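Local structure of HD-GYP domain-containing protein (Bdellovibrio bacteriovorus, 3TM8) at residues L196-G199 with A200-D204; Q248-I251 with N252-Q256. The protein belongs to the HD-GYP family of cyclic-di-GMP phosphodiesterases, binds two iron ions and is probably a signalling hydrolase, though its own substrate is not established. All blocks are in the same frame, centred on the assembly; numbering follows the deposited sequence.

How the contacts relate
Contacts 1 and 2 are local contacts in the HD domain, one on helix 190-202 and the residues after it, the other on helix 248-256. Their centres lie about 8 Å apart. Contact 1 comes first in the chain and carries His203 and Asp204 of the di-iron site. Contact 2 leads straight into the iron ligands His257 and Glu258. The two contacts pack directly on each other. Ile253 CG2 lies 3.5 Å from Gly199 O, and Leu198 CD2 meets Val250 CG2 at 3.7 Å. Ile254 CG1 sits 3.7 Å from Leu202 O. At their nearest atoms the side chains of Ile253 and His203 are about 4 Å apart, so contact 2 borders the metal site.

Contact 1 of 2, residues L196-G199 with A200-D204; sequences LTLG and ALLHD. With FE (Fe (III) ion), chain D; FE (Fe (III) ion), chain E.
Leu198 and Leu202 meet in a local contact in helix 190-202 and the residues that follow it, buried in the HD domain beside the di-iron site. Ala200 N donates to Leu196 O at 2.9 Å, and Leu201 N to Thr197 O at 2.8 Å. The next bond, Leu202 N to Leu198 O, is longer at 3.1 Å. Leu202 N also makes a weak bond to Gly199 O. Among the side chains, Leu198 CD1 meets Leu202 CD1 at 3.8 Å. The two side chains meet at an angle through these methyls. Leu198 also packs on helix 130-149, and Leu202 on helix 105-125.

The His203 ring is set by its two nitrogens. CG lies between the backbone N and the carbonyl carbon (chi1 79°), which turns ND1 back to the carbonyl of Ala200. ND1 donates to Ala200 O at 2.7 Å in a nearly straight bond (164°), which lies in both the ring plane and the carbonyl plane. NE2 of His203 binds one iron at 2.3 Å. Asp204 bridges the two metals, with OD2 on the iron that His203 binds and OD1 on the other. Water 1 also bridges them. His170 and Asn285 bind the first iron; His232, His257 and Glu258 bind the second. His203 and Asp204 form the HD pair that names the family. The Ala200 carbonyl is a second-shell acceptor. Together with the iron bond it holds the rotation of the His203 ring, and it probably makes NE2 a stronger donor to iron.

Contact 2 of 2, residues Q248-I251 with N252-Q256; sequences QTVI and NIIGQ
The Gln248 side chain leaves with CG opposite its own N (chi1 -172°) and then bends at chi2 (63°), which brings the amide back over Asn252. The Asn252 amide leans toward the start of the helix, with CG beside its own N. Gln248 NE2 then donates to Asn252 OD1 at 2.9 Å. The acceptor lies in the Gln248 amide plane, but the donor sits above the Asn252 carbonyl plane rather than on a lone pair. The two amide planes are 48° apart. The backbones of the same two residues are joined by Asn252 N to Gln248 O at 2.8 Å.

The other side-chain contacts are apolar. Thr249 CG2 lies alongside Ile253 and touches its CD1 at 3.9 Å. Val250 CG1 meets Ile254 CD1 at 4.0 Å. Helix 190-202 touches Thr249 and Val250, and Ile253 packs on helix 276-293.

Both ends of the Asn252 amide are used: OD1 accepts from Gln248, and ND2 donates to Asp275 OD2. This fixes its flip and ties the helix to the segment before helix 276-293. The Ile253 carbonyl accepts from ND1 of His257, a ligand of the second iron, and so is a second-shell group of that iron.

Contact 1 of 2, residues L196-G199 with A200-D204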
ATOM      1  N   LEU A 196      -4.871  -4.952 -11.322  1.00  6.94           N
ATOM      2  CA  LEU A 196      -5.680  -4.258 -10.327  1.00  7.65           C
ATOM      3  C   LEU A 196      -4.871  -4.055  -9.051  1.00  6.99           C
ATOM      4  O   LEU A 196      -4.840  -2.962  -8.482  1.00  7.46           O
ATOM      5  CB  LEU A 196      -6.946  -5.067 -10.029  1.00  9.38           C
ATOM      6  CG  LEU A 196      -7.786  -4.639  -8.824  1.00 10.81           C
ATOM      7  CD1 LEU A 196      -8.388  -3.264  -9.049  1.00 11.10           C
ATOM      8  CD2 LEU A 196      -8.870  -5.670  -8.523  1.00 12.15           C
ATOM      9  N   THR A 197      -4.216  -5.124  -8.609  1.00  5.98           N
ATOM     10  CA  THR A 197      -3.429  -5.094  -7.387  1.00  6.13           C
ATOM     11  C   THR A 197      -2.249  -4.136  -7.534  1.00  5.38           C
ATOM     12  O   THR A 197      -1.978  -3.306  -6.651  1.00  5.60           O
ATOM     13  CB  THR A 197      -2.947  -6.508  -7.030  1.00  7.73           C
ATOM     14  OG1 THR A 197      -4.096  -7.340  -6.823  1.00  8.70           O
ATOM     15  CG2 THR A 197      -2.083  -6.504  -5.772  1.00  8.77           C
ATOM     16  N   LEU A 198      -1.548  -4.241  -8.658  1.00  5.51           N
ATOM     17  CA  LEU A 198      -0.414  -3.364  -8.925  1.00  6.18           C
ATOM     18  C   LEU A 198      -0.830  -1.890  -8.988  1.00  5.78           C
ATOM     19  O   LEU A 198      -0.178  -1.015  -8.397  1.00  5.84           O
ATOM     20  CB  LEU A 198       0.283  -3.789 -10.218  1.00  7.15           C
ATOM     21  CG  LEU A 198       1.510  -2.991 -10.643  1.00  7.44           C
ATOM     22  CD1 LEU A 198       2.586  -2.996  -9.551  1.00  7.06           C
ATOM     23  CD2 LEU A 198       2.049  -3.547 -11.965  1.00  7.62           C
ATOM     24  N   GLY A 199      -1.905  -1.607  -9.718  1.00  5.52           N
ATOM     25  CA  GLY A 199      -2.401  -0.251  -9.810  1.00  5.65           C
ATOM     26  C   GLY A 199      -2.826   0.281  -8.459  1.00  5.90           C
ATOM     27  O   GLY A 199      -2.508   1.426  -8.103  1.00  5.95           O
ATOM     28  N   ALA A 200      -3.514  -0.549  -7.678  1.00  5.42           N
ATOM     29  CA  ALA A 200      -3.898  -0.147  -6.328  1.00  5.88           C
ATOM     30  C   ALA A 200      -2.675   0.146  -5.456  1.00  5.77           C
ATOM     31  O   ALA A 200      -2.630   1.124  -4.722  1.00  6.44           O
ATOM     32  CB  ALA A 200      -4.796  -1.200  -5.693  1.00  6.20           C
ATOM     33  N   LEU A 201      -1.664  -0.698  -5.547  1.00  5.13           N
ATOM     34  CA  LEU A 201      -0.468  -0.485  -4.764  0.50  4.93           C
ATOM     35  C   LEU A 201       0.175   0.868  -5.082  1.00  5.54           C
ATOM     36  O   LEU A 201       0.644   1.566  -4.174  1.00  6.02           O
ATOM     37  CB  LEU A 201       0.494  -1.633  -5.026  0.50  5.11           C
ATOM     38  CG  LEU A 201       1.791  -1.651  -4.244  0.50  5.62           C
ATOM     39  CD1 LEU A 201       1.519  -1.603  -2.753  0.50  6.15           C
ATOM     40  CD2 LEU A 201       2.557  -2.903  -4.616  0.50  5.82           C
ATOM     41  N   LEU A 202       0.183   1.236  -6.357  1.00  5.04           N
ATOM     42  CA  LEU A 202       0.858   2.437  -6.820  1.00  5.21           C
ATOM     43  C   LEU A 202      -0.057   3.650  -6.957  1.00  5.67           C
ATOM     44  O   LEU A 202       0.393   4.703  -7.407  1.00  6.00           O
ATOM     45  CB  LEU A 202       1.533   2.157  -8.161  1.00  6.02           C
ATOM     46  CG  LEU A 202       2.558   1.013  -8.206  1.00  6.32           C
ATOM     47  CD1 LEU A 202       3.043   0.803  -9.634  1.00  8.23           C
ATOM     48  CD2 LEU A 202       3.737   1.294  -7.267  1.00  7.02           C
ATOM     49  N   HIS A 203      -1.325   3.509  -6.563  1.00  5.06           N
ATOM     50  CA  HIS A 203      -2.336   4.467  -7.001  1.00  4.78           C
ATOM     51  C   HIS A 203      -2.030   5.910  -6.616  1.00  5.11           C
ATOM     52  O   HIS A 203      -2.347   6.830  -7.371  1.00  6.50           O
ATOM     53  CB  HIS A 203      -3.753   4.061  -6.563  1.00  5.77           C
ATOM     54  CG  HIS A 203      -4.079   4.370  -5.134  1.00  5.43           C
ATOM     55  ND1 HIS A 203      -3.735   3.541  -4.084  1.00  5.91           N
ATOM     56  CD2 HIS A 203      -4.730   5.424  -4.583  1.00  5.15           C
ATOM     57  CE1 HIS A 203      -4.164   4.072  -2.950  1.00  5.69           C
ATOM     58  NE2 HIS A 203      -4.781   5.208  -3.227  1.00  5.59           N
ATOM     59  N   ASP A 204      -1.413   6.107  -5.450  1.00  4.75           N
ATOM     60  CA  ASP A 204      -1.182   7.451  -4.920  1.00  5.83           C
ATOM     61  C   ASP A 204       0.221   7.975  -5.172  1.00  5.67           C
ATOM     62  O   ASP A 204       0.724   8.832  -4.440  1.00  5.69           O
ATOM     63  CB  ASP A 204      -1.556   7.516  -3.439  1.00  5.18           C
ATOM     64  CG  ASP A 204      -3.012   7.905  -3.228  1.00  5.38           C
ATOM     65  OD1 ASP A 204      -3.597   8.517  -4.152  1.00  5.33           O
ATOM     66  OD2 ASP A 204      -3.569   7.599  -2.146  1.00  5.32           O
TER
HETATM   67 FE    FE D 902      -5.521   6.883  -1.882  1.00  5.02          FE
HETATM   68 FE    FE E 903      -5.586   9.309  -4.295  1.00  5.65          FE
HETATM   69  O   HOH W   1      -6.323   7.730  -3.473  1.00  5.37           O

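Contact 2 of 2, residues Q248-I251 with N252-Q256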
ATOM      1  N   GLN A 248      -1.008  -0.155 -19.171  1.00 11.24           N
ATOM      2  CA  GLN A 248      -2.062   0.843 -19.329  1.00 11.63           C
ATOM      3  C   GLN A 248      -3.060   0.825 -18.167  1.00 11.11           C
ATOM      4  O   GLN A 248      -3.495   1.878 -17.706  1.00 10.95           O
ATOM      5  CB  GLN A 248      -2.801   0.666 -20.655  1.00 13.57           C
ATOM      6  CG  GLN A 248      -3.772   1.801 -20.944  1.00 14.80           C
ATOM      7  CD  GLN A 248      -3.068   3.143 -21.085  1.00 17.27           C
ATOM      8  OE1 GLN A 248      -2.087   3.265 -21.820  1.00 19.48           O
ATOM      9  NE2 GLN A 248      -3.561   4.154 -20.376  1.00 16.55           N
ATOM     10  N   THR A 249      -3.418  -0.365 -17.694  1.00 10.47           N
ATOM     11  CA  THR A 249      -4.354  -0.477 -16.581  1.00 10.48           C
ATOM     12  C   THR A 249      -3.822   0.245 -15.341  1.00  8.38           C
ATOM     13  O   THR A 249      -4.573   0.897 -14.615  1.00  9.28           O
ATOM     14  CB  THR A 249      -4.613  -1.942 -16.213  1.00 13.48           C
ATOM     15  OG1 THR A 249      -5.245  -2.608 -17.313  1.00 18.63           O
ATOM     16  CG2 THR A 249      -5.498  -2.036 -14.976  1.00 12.57           C
ATOM     17  N   VAL A 250      -2.520   0.114 -15.096  1.00  8.61           N
ATOM     18  CA  VAL A 250      -1.886   0.757 -13.950  1.00  8.50           C
ATOM     19  C   VAL A 250      -1.904   2.285 -14.107  1.00  7.84           C
ATOM     20  O   VAL A 250      -2.237   3.014 -13.168  1.00  8.52           O
ATOM     21  CB  VAL A 250      -0.452   0.217 -13.772  1.00  8.13           C
ATOM     22  CG1 VAL A 250       0.284   0.988 -12.693  1.00  9.01           C
ATOM     23  CG2 VAL A 250      -0.498  -1.281 -13.450  1.00  8.58           C
ATOM     24  N   ILE A 251      -1.559   2.763 -15.299  1.00  8.02           N
ATOM     25  CA  ILE A 251      -1.662   4.186 -15.608  1.00  9.01           C
ATOM     26  C   ILE A 251      -3.093   4.676 -15.401  1.00  7.70           C
ATOM     27  O   ILE A 251      -3.316   5.734 -14.823  1.00  8.87           O
ATOM     28  CB  ILE A 251      -1.212   4.489 -17.057  1.00 11.47           C
ATOM     29  CG1 ILE A 251       0.273   4.144 -17.237  1.00 12.71           C
ATOM     30  CG2 ILE A 251      -1.496   5.953 -17.424  1.00 12.72           C
ATOM     31  CD1 ILE A 251       0.681   3.955 -18.698  1.00 14.15           C
ATOM     32  N   ASN A 252      -4.067   3.906 -15.879  1.00  7.98           N
ATOM     33  CA  ASN A 252      -5.465   4.286 -15.695  1.00  8.71           C
ATOM     34  C   ASN A 252      -5.852   4.393 -14.232  1.00  8.06           C
ATOM     35  O   ASN A 252      -6.549   5.317 -13.840  1.00  8.72           O
ATOM     36  CB  ASN A 252      -6.398   3.291 -16.378  1.00  9.62           C
ATOM     37  CG  ASN A 252      -6.300   3.344 -17.885  1.00 11.80           C
ATOM     38  OD1 ASN A 252      -5.743   4.290 -18.451  1.00 12.26           O
ATOM     39  ND2 ASN A 252      -6.846   2.328 -18.549  1.00 12.17           N
ATOM     40  N   ILE A 253      -5.417   3.435 -13.422  1.00  7.90           N
ATOM     41  CA  ILE A 253      -5.746   3.462 -12.005  1.00  7.66           C
ATOM     42  C   ILE A 253      -5.086   4.663 -11.311  1.00  7.10           C
ATOM     43  O   ILE A 253      -5.723   5.378 -10.535  1.00  7.37           O
ATOM     44  CB  ILE A 253      -5.395   2.133 -11.331  1.00  6.82           C
ATOM     45  CG1 ILE A 253      -6.360   1.043 -11.816  1.00  7.38           C
ATOM     46  CG2 ILE A 253      -5.440   2.263  -9.815  1.00  7.48           C
ATOM     47  CD1 ILE A 253      -5.891  -0.370 -11.493  1.00  8.43           C
ATOM     48  N   ILE A 254      -3.817   4.911 -11.608  1.00  7.49           N
ATOM     49  CA  ILE A 254      -3.147   6.068 -11.027  1.00  7.80           C
ATOM     50  C   ILE A 254      -3.903   7.365 -11.354  1.00  7.67           C
ATOM     51  O   ILE A 254      -4.132   8.210 -10.473  1.00  8.98           O
ATOM     52  CB  ILE A 254      -1.672   6.134 -11.479  1.00  8.48           C
ATOM     53  CG1 ILE A 254      -0.892   4.990 -10.831  1.00  8.46           C
ATOM     54  CG2 ILE A 254      -1.055   7.481 -11.111  1.00  9.78           C
ATOM     55  CD1 ILE A 254       0.485   4.774 -11.419  1.00 10.03           C
ATOM     56  N   GLY A 255      -4.325   7.501 -12.608  1.00  7.18           N
ATOM     57  CA  GLY A 255      -4.962   8.722 -13.063  1.00  8.22           C
ATOM     58  C   GLY A 255      -6.447   8.847 -12.782  1.00  8.41           C
ATOM     59  O   GLY A 255      -6.955   9.962 -12.708  1.00  9.13           O
ATOM     60  N   GLN A 256      -7.150   7.724 -12.635  1.00  7.81           N
ATOM     61  CA  GLN A 256      -8.618   7.758 -12.571  1.00  8.83           C
ATOM     62  C   GLN A 256      -9.201   7.391 -11.209  1.00  8.72           C
ATOM     63  O   GLN A 256     -10.420   7.376 -11.040  1.00  8.13           O
ATOM     64  CB  GLN A 256      -9.240   6.838 -13.635  1.00  9.14           C
ATOM     65  CG  GLN A 256      -8.855   7.153 -15.061  1.00 10.28           C
ATOM     66  CD  GLN A 256      -9.405   6.117 -16.037  1.00 13.84           C
ATOM     67  OE1 GLN A 256     -10.122   5.196 -15.643  1.00 17.17           O
ATOM     68  NE2 GLN A 256      -9.070   6.264 -17.312  1.00 17.37           N
TER